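Long-range contacts in nucleoside permease NupG (Escherichia coli K-12, PDB 7DLA), which imports purine and pyrimidine nucleosides across the bacterial inner membrane, coupling their uptake to the proton motive force: residues 12-17 with 108-113; 5-10 with 133-138; 71-76 with 171-176. The protein carries 1 engineered substitution. All coordinates share one frame; numbering follows the deposited sequence.

All three contacts lie on the same side of the chain's centre, among the first six transmembrane helices. Contacts 1 and 2 share helix 3-19: one faces helix 92-122, the other the segment leading into helix 138-152. Contact 3 pairs helix 68-86 with helix 160-177 and meets contact 1 through Q14, whose side chain is hydrogen-bonded to Y72 and H76. Contacts 1 and 3 are buried and contact 2 only partly so. The chemistry changes accordingly: a hydrogen bond spans the helices in contact 1, side chains packed around two polar rings join them in contact 3, and lysine methylenes lie by an indole at the cytoplasmic end in contact 2.

Contact 1 of 3, residues 12-17 with 108-113; sequences FLQFCL and PTLGLI
Q14 and T109 meet through the one hydrogen bond between these segments. NE2 of Q14 donates to OG1 of T109 over 3.0 Å, almost straight at 173°, and the hydroxyl oxygen lies in the plane of the amide. CG of Q14 stands anti to the backbone N (chi1 165°) and the chain then bends at chi2, which brings the amide across to helix 92-122. The hydrocarbon part of the same side chain is also engaged, for CD1 of I113 packs 3.8 Å from CB of Q14 and nearly as close to CG. CD1 of L110 comes up to NE2 of Q14 at 3.5 Å and touches the F15 ring more loosely, 4.4 Å from CE1. F15 in turn presents one ring face to CG of Q14, which lies over the ring centre.

The segments lie on the first and fourth transmembrane spans of this major facilitator fold; their axes run antiparallel at 166° and approach no nearer than 11.4 Å, and the long side chains of Q14 and I113 bridge that distance.

In the next shell both polar groups have further partners. The other polar amide atom of Q14, OE1, is hydrogen-bonded to NE2 of H76 and to OH of Y72 on helix 68-86, so three bonds probably fix the rotation of the buried amide. T109 OG1 is bonded to the carbonyl O of Y106, one turn back on its own helix, while the Y106 hydroxyl is hydrogen-bonded to the carbonyl O of Q14.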
loop_
_atom_site.group_PDB
_atom_site.type_symbol
_atom_site.label_atom_id
_atom_site.label_comp_id
_atom_site.label_asym_id
_atom_site.label_seq_id
_atom_site.Cartn_x
_atom_site.Cartn_y
_atom_site.Cartn_z
ATOM N N PHE A 12 -14.102 1.058 -7.740
ATOM C CA PHE A 12 -13.574 2.292 -8.301
ATOM C C PHE A 12 -13.388 3.340 -7.221
ATOM O O PHE A 12 -12.279 3.833 -7.009
ATOM C CB PHE A 12 -14.510 2.859 -9.359
ATOM C CG PHE A 12 -13.890 3.982 -10.137
ATOM C CD1 PHE A 12 -13.058 3.723 -11.211
ATOM C CD2 PHE A 12 -14.178 5.291 -9.834
ATOM C CE1 PHE A 12 -12.487 4.749 -11.934
ATOM C CE2 PHE A 12 -13.579 6.322 -10.537
ATOM C CZ PHE A 12 -12.735 6.040 -11.597
ATOM N N LEU A 13 -14.482 3.699 -6.540
ATOM C CA LEU A 13 -14.467 4.799 -5.579
ATOM C C LEU A 13 -13.539 4.506 -4.413
ATOM O O LEU A 13 -12.744 5.373 -4.004
ATOM C CB LEU A 13 -15.884 5.078 -5.065
ATOM C CG LEU A 13 -16.838 5.684 -6.065
ATOM C CD1 LEU A 13 -18.105 6.018 -5.357
ATOM C CD2 LEU A 13 -16.181 6.921 -6.594
ATOM N N GLN A 14 -13.672 3.303 -3.834
ATOM C CA GLN A 14 -12.877 2.840 -2.711
ATOM C C GLN A 14 -11.415 3.157 -2.948
ATOM O O GLN A 14 -10.685 3.569 -2.038
ATOM C CB GLN A 14 -13.041 1.335 -2.521
ATOM C CG GLN A 14 -11.986 0.741 -1.614
ATOM C CD GLN A 14 -12.292 0.967 -0.149
ATOM O OE1 GLN A 14 -13.450 1.088 0.235
ATOM N NE2 GLN A 14 -11.259 1.064 0.668
ATOM N N PHE A 15 -10.981 2.976 -4.185
ATOM C CA PHE A 15 -9.571 3.201 -4.445
ATOM C C PHE A 15 -9.261 4.537 -5.088
ATOM O O PHE A 15 -8.150 5.045 -4.919
ATOM C CB PHE A 15 -9.039 2.069 -5.301
ATOM C CG PHE A 15 -8.966 0.806 -4.564
ATOM C CD1 PHE A 15 -8.130 0.698 -3.466
ATOM C CD2 PHE A 15 -9.777 -0.257 -4.902
ATOM C CE1 PHE A 15 -8.066 -0.481 -2.758
ATOM C CE2 PHE A 15 -9.716 -1.439 -4.208
ATOM C CZ PHE A 15 -8.859 -1.553 -3.132
ATOM N N CYS A 16 -10.203 5.114 -5.819
ATOM C CA CYS A 16 -10.002 6.440 -6.370
ATOM C C CYS A 16 -9.703 7.417 -5.253
ATOM O O CYS A 16 -8.723 8.164 -5.321
ATOM C CB CYS A 16 -11.244 6.867 -7.139
ATOM S SG CYS A 16 -10.871 8.093 -8.342
ATOM N N LEU A 17 -10.511 7.383 -4.182
ATOM C CA LEU A 17 -10.303 8.334 -3.090
ATOM C C LEU A 17 -8.918 8.180 -2.492
ATOM O O LEU A 17 -8.302 9.172 -2.101
ATOM C CB LEU A 17 -11.365 8.187 -1.996
ATOM C CG LEU A 17 -11.379 7.021 -1.000
ATOM C CD1 LEU A 17 -10.524 7.251 0.263
ATOM C CD2 LEU A 17 -12.799 6.726 -0.601
ATOM N N PRO A 108 -9.515 -0.367 7.791
ATOM C CA PRO A 108 -10.502 -1.449 7.894
ATOM C C PRO A 108 -11.384 -1.603 6.661
ATOM O O PRO A 108 -11.863 -2.714 6.373
ATOM C CB PRO A 108 -11.303 -1.026 9.131
ATOM C CG PRO A 108 -10.311 -0.249 9.942
ATOM C CD PRO A 108 -9.671 0.580 8.912
ATOM N N THR A 109 -11.635 -0.517 5.919
ATOM C CA THR A 109 -12.552 -0.614 4.784
ATOM C C THR A 109 -12.008 -1.560 3.724
ATOM O O THR A 109 -12.790 -2.139 2.960
ATOM C CB THR A 109 -12.866 0.784 4.180
ATOM O OG1 THR A 109 -11.708 1.370 3.577
ATOM C CG2 THR A 109 -13.374 1.712 5.250
ATOM N N LEU A 110 -10.691 -1.772 3.721
ATOM C CA LEU A 110 -10.046 -2.636 2.740
ATOM C C LEU A 110 -10.571 -4.072 2.797
ATOM O O LEU A 110 -10.668 -4.739 1.759
ATOM C CB LEU A 110 -8.542 -2.579 2.962
ATOM C CG LEU A 110 -7.735 -1.816 1.912
ATOM C CD1 LEU A 110 -8.292 -0.417 1.679
ATOM C CD2 LEU A 110 -6.302 -1.712 2.386
ATOM N N GLY A 111 -10.930 -4.559 3.984
ATOM C CA GLY A 111 -11.592 -5.837 4.095
ATOM C C GLY A 111 -13.097 -5.723 4.133
ATOM O O GLY A 111 -13.805 -6.683 3.813
ATOM N N LEU A 112 -13.599 -4.555 4.547
ATOM C CA LEU A 112 -15.048 -4.404 4.654
ATOM C C LEU A 112 -15.717 -4.431 3.280
ATOM O O LEU A 112 -16.794 -5.026 3.116
ATOM C CB LEU A 112 -15.359 -3.128 5.412
ATOM C CG LEU A 112 -15.361 -3.456 6.898
ATOM C CD1 LEU A 112 -15.312 -2.203 7.748
ATOM C CD2 LEU A 112 -16.566 -4.306 7.232
ATOM N N ILE A 113 -15.066 -3.843 2.267
ATOM C CA ILE A 113 -15.616 -3.880 0.912
ATOM C C ILE A 113 -15.628 -5.311 0.388
ATOM O O ILE A 113 -16.547 -5.709 -0.336
ATOM C CB ILE A 113 -14.835 -2.945 -0.037
ATOM C CG1 ILE A 113 -15.418 -2.984 -1.460
ATOM C CG2 ILE A 113 -13.381 -3.368 -0.131
ATOM C CD1 ILE A 113 -14.642 -2.151 -2.494
#

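Contact 2 of 3, residues 5-10 with 133-138; sequences LQLKIL and PPIRIW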
loop_
_atom_site.group_PDB
_atom_site.type_symbol
_atom_site.label_atom_id
_atom_site.label_comp_id
_atom_site.label_asym_id
_atom_site.label_seq_id
_atom_site.Cartn_x
_atom_site.Cartn_y
_atom_site.Cartn_z
ATOM N N LEU A 5 -22.396 -3.801 -11.621
ATOM C CA LEU A 5 -22.035 -2.394 -11.760
ATOM C C LEU A 5 -21.925 -1.703 -10.405
ATOM O O LEU A 5 -21.039 -0.864 -10.203
ATOM C CB LEU A 5 -23.075 -1.676 -12.609
ATOM C CG LEU A 5 -22.943 -0.158 -12.812
ATOM C CD1 LEU A 5 -21.827 0.159 -13.809
ATOM C CD2 LEU A 5 -24.261 0.509 -13.204
ATOM N N GLN A 6 -22.854 -1.995 -9.486
ATOM C CA GLN A 6 -22.756 -1.456 -8.136
ATOM C C GLN A 6 -21.410 -1.789 -7.538
ATOM O O GLN A 6 -20.680 -0.898 -7.079
ATOM C CB GLN A 6 -23.867 -2.011 -7.250
ATOM C CG GLN A 6 -24.235 -1.118 -6.083
ATOM C CD GLN A 6 -25.251 -1.759 -5.154
ATOM O OE1 GLN A 6 -25.262 -2.982 -4.991
ATOM N NE2 GLN A 6 -26.081 -0.935 -4.507
ATOM N N LEU A 7 -21.054 -3.076 -7.555
ATOM C CA LEU A 7 -19.797 -3.495 -6.948
ATOM C C LEU A 7 -18.607 -2.808 -7.616
ATOM O O LEU A 7 -17.655 -2.413 -6.935
ATOM C CB LEU A 7 -19.683 -5.007 -7.025
ATOM C CG LEU A 7 -20.527 -5.691 -5.961
ATOM C CD1 LEU A 7 -19.989 -7.083 -5.676
ATOM C CD2 LEU A 7 -20.642 -4.838 -4.700
ATOM N N LYS A 8 -18.665 -2.636 -8.946
ATOM C CA LYS A 8 -17.585 -2.005 -9.698
ATOM C C LYS A 8 -17.433 -0.521 -9.351
ATOM O O LYS A 8 -16.305 -0.007 -9.278
ATOM C CB LYS A 8 -17.842 -2.180 -11.188
ATOM C CG LYS A 8 -17.736 -3.587 -11.630
ATOM C CD LYS A 8 -17.384 -3.676 -13.088
ATOM C CE LYS A 8 -17.975 -4.920 -13.744
ATOM N NZ LYS A 8 -17.243 -5.328 -14.981
ATOM N N ILE A 9 -18.549 0.187 -9.150
ATOM C CA ILE A 9 -18.472 1.571 -8.700
ATOM C C ILE A 9 -17.887 1.637 -7.310
ATOM O O ILE A 9 -17.070 2.523 -7.022
ATOM C CB ILE A 9 -19.858 2.232 -8.758
ATOM C CG1 ILE A 9 -20.351 2.209 -10.195
ATOM C CG2 ILE A 9 -19.805 3.652 -8.229
ATOM C CD1 ILE A 9 -21.786 2.363 -10.314
ATOM N N LEU A 10 -18.291 0.713 -6.426
ATOM C CA LEU A 10 -17.717 0.674 -5.085
ATOM C C LEU A 10 -16.208 0.451 -5.126
ATOM O O LEU A 10 -15.464 1.111 -4.397
ATOM C CB LEU A 10 -18.392 -0.413 -4.271
ATOM C CG LEU A 10 -18.685 0.105 -2.872
ATOM C CD1 LEU A 10 -19.568 1.312 -2.930
ATOM C CD2 LEU A 10 -19.329 -0.996 -2.056
ATOM N N PRO A 133 -12.694 -11.058 -9.695
ATOM C CA PRO A 133 -11.568 -10.407 -10.379
ATOM C C PRO A 133 -12.010 -9.275 -11.301
ATOM O O PRO A 133 -11.368 -8.210 -11.285
ATOM C CB PRO A 133 -10.928 -11.577 -11.151
ATOM C CG PRO A 133 -11.105 -12.685 -10.234
ATOM C CD PRO A 133 -12.519 -12.532 -9.751
ATOM N N PRO A 134 -13.088 -9.443 -12.111
ATOM C CA PRO A 134 -13.521 -8.340 -12.998
ATOM C C PRO A 134 -14.135 -7.155 -12.280
ATOM O O PRO A 134 -14.285 -6.090 -12.891
ATOM C CB PRO A 134 -14.569 -9.008 -13.889
ATOM C CG PRO A 134 -14.157 -10.368 -13.960
ATOM C CD PRO A 134 -13.733 -10.693 -12.561
ATOM N N ILE A 135 -14.448 -7.354 -11.011
ATOM C CA ILE A 135 -15.000 -6.270 -10.161
ATOM C C ILE A 135 -13.828 -5.652 -9.409
ATOM O O ILE A 135 -13.968 -4.528 -8.953
ATOM C CB ILE A 135 -16.020 -6.855 -9.185
ATOM C CG1 ILE A 135 -17.242 -7.393 -9.917
ATOM C CG2 ILE A 135 -16.411 -5.830 -8.148
ATOM C CD1 ILE A 135 -18.141 -8.205 -9.031
ATOM N N ARG A 136 -12.721 -6.381 -9.282
ATOM C CA ARG A 136 -11.565 -5.833 -8.541
ATOM C C ARG A 136 -10.606 -5.131 -9.493
ATOM O O ARG A 136 -9.604 -4.642 -9.019
ATOM C CB ARG A 136 -10.818 -6.927 -7.784
ATOM C CG ARG A 136 -9.642 -6.407 -6.972
ATOM C CD ARG A 136 -10.053 -5.771 -5.658
ATOM N NE ARG A 136 -8.939 -5.806 -4.736
ATOM C CZ ARG A 136 -7.854 -5.056 -4.860
ATOM N NH1 ARG A 136 -6.876 -5.169 -3.980
ATOM N NH2 ARG A 136 -7.751 -4.187 -5.848
ATOM N N ILE A 137 -10.912 -5.080 -10.779
ATOM C CA ILE A 137 -10.000 -4.375 -11.717
ATOM C C ILE A 137 -10.376 -2.907 -11.747
ATOM O O ILE A 137 -9.606 -2.142 -12.291
ATOM C CB ILE A 137 -10.115 -4.922 -13.140
ATOM C CG1 ILE A 137 -10.094 -6.446 -13.161
ATOM C CG2 ILE A 137 -9.031 -4.323 -14.011
ATOM C CD1 ILE A 137 -10.072 -7.032 -14.545
ATOM N N TRP A 138 -11.549 -2.567 -11.234
ATOM C CA TRP A 138 -12.013 -1.168 -11.285
ATOM C C TRP A 138 -11.439 -0.415 -10.103
ATOM O O TRP A 138 -11.348 0.794 -10.185
ATOM C CB TRP A 138 -13.531 -1.123 -11.382
ATOM C CG TRP A 138 -13.947 -1.492 -12.762
ATOM C CD1 TRP A 138 -14.283 -2.724 -13.224
ATOM C CD2 TRP A 138 -13.945 -0.623 -13.896
ATOM N NE1 TRP A 138 -14.524 -2.668 -14.562
ATOM C CE2 TRP A 138 -14.332 -1.393 -15.000
ATOM C CE3 TRP A 138 -13.673 0.730 -14.073
ATOM C CZ2 TRP A 138 -14.465 -0.850 -16.268
ATOM C CZ3 TRP A 138 -13.804 1.262 -15.326
ATOM C CH2 TRP A 138 -14.192 0.483 -16.406
#
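K8 lies against W138 and the backbone of the segment 133-138, and its side chain can be followed outward along that surface. CB is 4.1 Å from CD1 of the indole. CG stands anti to the carbonyl carbon (chi1 -67°), a setting that starts the chain along the facing segment; it lies 3.9 Å from the same CD1 and close to CA of I135. CD is the methylene nearest the tryptophan, approaching CD1 and NE1 obliquely to the ring. The chain bends at chi3, and CE comes 4.0 Å from the carbonyl O of P134. At the tip, NZ stays 3.7 Å from P134 O, too far for a hydrogen bond, with NE1 of W138 at a similar distance.

Behind the lysine, the segments meet through aliphatic groups. CG2 of I135 packs on CB of L7 at 3.6 Å, and CD1 of I135 reaches CD1 of L7 at 4.0 Å, the two side chains crossing at a slant. The backbones are near here, with the CA atoms of K8 and I135 only 5.0 Å apart. L7 also touches S117, R120 and L121 of helix 92-122, and the carbonyl O of I135 is hydrogen-bonded to the hydroxyl of S11, one turn beyond K8 on helix 3-19.

The contact thus joins the cytoplasmic end of the first transmembrane helix to the turn entering helix 138-152. No hydrogen bond links the two segments themselves; between them the contact is mainly apolar, with the S11 bond adding a polar tie just beyond. The lysine offers its methylenes to the indole, and its amino group, probably charged, lies near a carbonyl oxygen too distant to bond it and likely to stabilise it only weakly.

Contact 3 of 3, residues 71-76 with 171-176; sequences VYAICH and ILVLFT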
loop_
_atom_site.group_PDB
_atom_site.type_symbol
_atom_site.label_atom_id
_atom_site.label_comp_id
_atom_site.label_asym_id
_atom_site.label_seq_id
_atom_site.Cartn_x
_atom_site.Cartn_y
_atom_site.Cartn_z
ATOM N N VAL A 71 -20.826 -0.164 8.985
ATOM C CA VAL A 71 -19.478 0.079 9.488
ATOM C C VAL A 71 -18.616 0.734 8.405
ATOM O O VAL A 71 -17.901 1.715 8.665
ATOM C CB VAL A 71 -18.861 -1.232 10.016
ATOM C CG1 VAL A 71 -17.440 -1.013 10.414
ATOM C CG2 VAL A 71 -19.643 -1.742 11.211
ATOM N N TYR A 72 -18.712 0.239 7.164
ATOM C CA TYR A 72 -18.023 0.824 6.012
ATOM C C TYR A 72 -18.414 2.286 5.819
ATOM O O TYR A 72 -17.557 3.156 5.555
ATOM C CB TYR A 72 -18.434 0.038 4.784
ATOM C CG TYR A 72 -17.939 0.490 3.435
ATOM C CD1 TYR A 72 -16.639 0.222 3.049
ATOM C CD2 TYR A 72 -18.781 1.092 2.504
ATOM C CE1 TYR A 72 -16.185 0.554 1.808
ATOM C CE2 TYR A 72 -18.322 1.436 1.249
ATOM C CZ TYR A 72 -17.021 1.153 0.918
ATOM O OH TYR A 72 -16.503 1.453 -0.306
ATOM N N ALA A 73 -19.729 2.555 5.907
ATOM C CA ALA A 73 -20.243 3.914 5.823
ATOM C C ALA A 73 -19.576 4.814 6.848
ATOM O O ALA A 73 -19.020 5.862 6.498
ATOM C CB ALA A 73 -21.746 3.889 6.025
ATOM N N ILE A 74 -19.688 4.451 8.126
ATOM C CA ILE A 74 -19.085 5.252 9.184
ATOM C C ILE A 74 -17.637 5.557 8.835
ATOM O O ILE A 74 -17.186 6.711 8.912
ATOM C CB ILE A 74 -19.245 4.528 10.542
ATOM C CG1 ILE A 74 -20.723 4.159 10.759
ATOM C CG2 ILE A 74 -18.672 5.337 11.702
ATOM C CD1 ILE A 74 -21.173 3.983 12.184
ATOM N N CYS A 75 -16.912 4.543 8.373
ATOM C CA CYS A 75 -15.489 4.715 8.118
ATOM C C CYS A 75 -15.223 5.776 7.068
ATOM O O CYS A 75 -14.456 6.708 7.313
ATOM C CB CYS A 75 -14.871 3.394 7.698
ATOM S SG CYS A 75 -14.322 2.435 9.066
ATOM N N HIS A 76 -15.815 5.633 5.885
ATOM C CA HIS A 76 -15.520 6.596 4.832
ATOM C C HIS A 76 -16.060 7.977 5.138
ATOM O O HIS A 76 -15.497 8.964 4.673
ATOM C CB HIS A 76 -16.071 6.108 3.514
ATOM C CG HIS A 76 -15.311 4.964 2.957
ATOM N ND1 HIS A 76 -13.954 4.856 3.128
ATOM C CD2 HIS A 76 -15.699 3.866 2.270
ATOM C CE1 HIS A 76 -13.533 3.754 2.539
ATOM N NE2 HIS A 76 -14.572 3.137 2.009
ATOM N N ILE A 171 -18.982 11.000 -2.040
ATOM C CA ILE A 171 -19.661 10.319 -3.130
ATOM C C ILE A 171 -19.792 8.844 -2.809
ATOM O O ILE A 171 -20.875 8.255 -2.942
ATOM C CB ILE A 171 -18.868 10.549 -4.430
ATOM C CG1 ILE A 171 -18.839 12.060 -4.730
ATOM C CG2 ILE A 171 -19.404 9.636 -5.572
ATOM C CD1 ILE A 171 -18.623 12.462 -6.172
ATOM N N LEU A 172 -18.692 8.236 -2.366
ATOM C CA LEU A 172 -18.675 6.862 -1.893
ATOM C C LEU A 172 -19.720 6.624 -0.826
ATOM O O LEU A 172 -20.585 5.774 -1.006
ATOM C CB LEU A 172 -17.275 6.497 -1.381
ATOM C CG LEU A 172 -17.062 5.023 -1.108
ATOM C CD1 LEU A 172 -17.519 4.257 -2.292
ATOM C CD2 LEU A 172 -15.592 4.745 -0.872
ATOM N N VAL A 173 -19.635 7.332 0.300
ATOM C CA VAL A 173 -20.566 7.126 1.402
ATOM C C VAL A 173 -21.992 7.111 0.889
ATOM O O VAL A 173 -22.771 6.208 1.220
ATOM C CB VAL A 173 -20.406 8.169 2.520
ATOM C CG1 VAL A 173 -21.057 7.618 3.783
ATOM C CG2 VAL A 173 -18.933 8.408 2.839
ATOM N N LEU A 174 -22.338 8.099 0.071
ATOM C CA LEU A 174 -23.669 8.099 -0.522
ATOM C C LEU A 174 -23.928 6.811 -1.294
ATOM O O LEU A 174 -25.004 6.214 -1.176
ATOM C CB LEU A 174 -23.847 9.314 -1.429
ATOM C CG LEU A 174 -23.934 10.666 -0.727
ATOM C CD1 LEU A 174 -24.064 11.778 -1.748
ATOM C CD2 LEU A 174 -25.122 10.618 0.226
ATOM N N PHE A 175 -22.949 6.355 -2.083
ATOM C CA PHE A 175 -23.178 5.141 -2.854
ATOM C C PHE A 175 -23.324 3.921 -1.972
ATOM O O PHE A 175 -24.037 2.993 -2.346
ATOM C CB PHE A 175 -22.074 4.938 -3.873
ATOM C CG PHE A 175 -22.574 4.400 -5.174
ATOM C CD1 PHE A 175 -22.938 3.065 -5.284
ATOM C CD2 PHE A 175 -22.691 5.217 -6.279
ATOM C CE1 PHE A 175 -23.416 2.558 -6.468
ATOM C CE2 PHE A 175 -23.181 4.713 -7.465
ATOM C CZ PHE A 175 -23.538 3.376 -7.556
ATOM N N THR A 176 -22.691 3.899 -0.814
ATOM C CA THR A 176 -22.778 2.700 -0.005
ATOM C C THR A 176 -24.045 2.708 0.838
ATOM O O THR A 176 -24.398 1.680 1.435
ATOM C CB THR A 176 -21.520 2.522 0.869
ATOM O OG1 THR A 176 -21.648 3.220 2.114
ATOM C CG2 THR A 176 -20.288 3.076 0.143
#
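L172 of helix 160-177 fits beside the rings of Y72 and H76, which stand one turn apart on helix 68-86. Its CD2 sits over a face of H76, 3.8 Å from CG, and the same methyl lies 3.5 Å from OH of Y72. The Y72 and L172 side chains cross at about a right angle. The two rings are set edge against face: the imidazole turns its CD2 edge to one face of the phenol ring, displaced toward the rim, so that CZ of Y72 lies near the imidazole plane. With CG of Y72 opposite its backbone N (chi1 176°), the phenol ring extends toward helix 160-177, where CB of T176 stands at its edge in the ring plane, though the exact fit there is doubtful.

Beside the rings, CG2 of V173 packs 3.7 Å from CB of H76, and CG1 of V173 lies 3.8 Å from the carbonyl O of A73. The small side chain of A73 probably helps the backbones to come close, with its CA 5.5 Å from that of V173.

OH of Y72 and NE2 of H76 are both hydrogen-bonded to OE1 of Q14 on helix 3-19. A leucine in place of Y72 would lack both the hydroxyl and the flat ring, and would probably cost the Q14 amide one of its partners and let the imidazole of H76 turn more freely.

The segments of the third and sixth transmembrane helices run antiparallel here, 9.1 Å between segment axes with a crossing angle of -165°, a shallow antiparallel packing inside the amino-terminal six-helix bundle of the major facilitator fold.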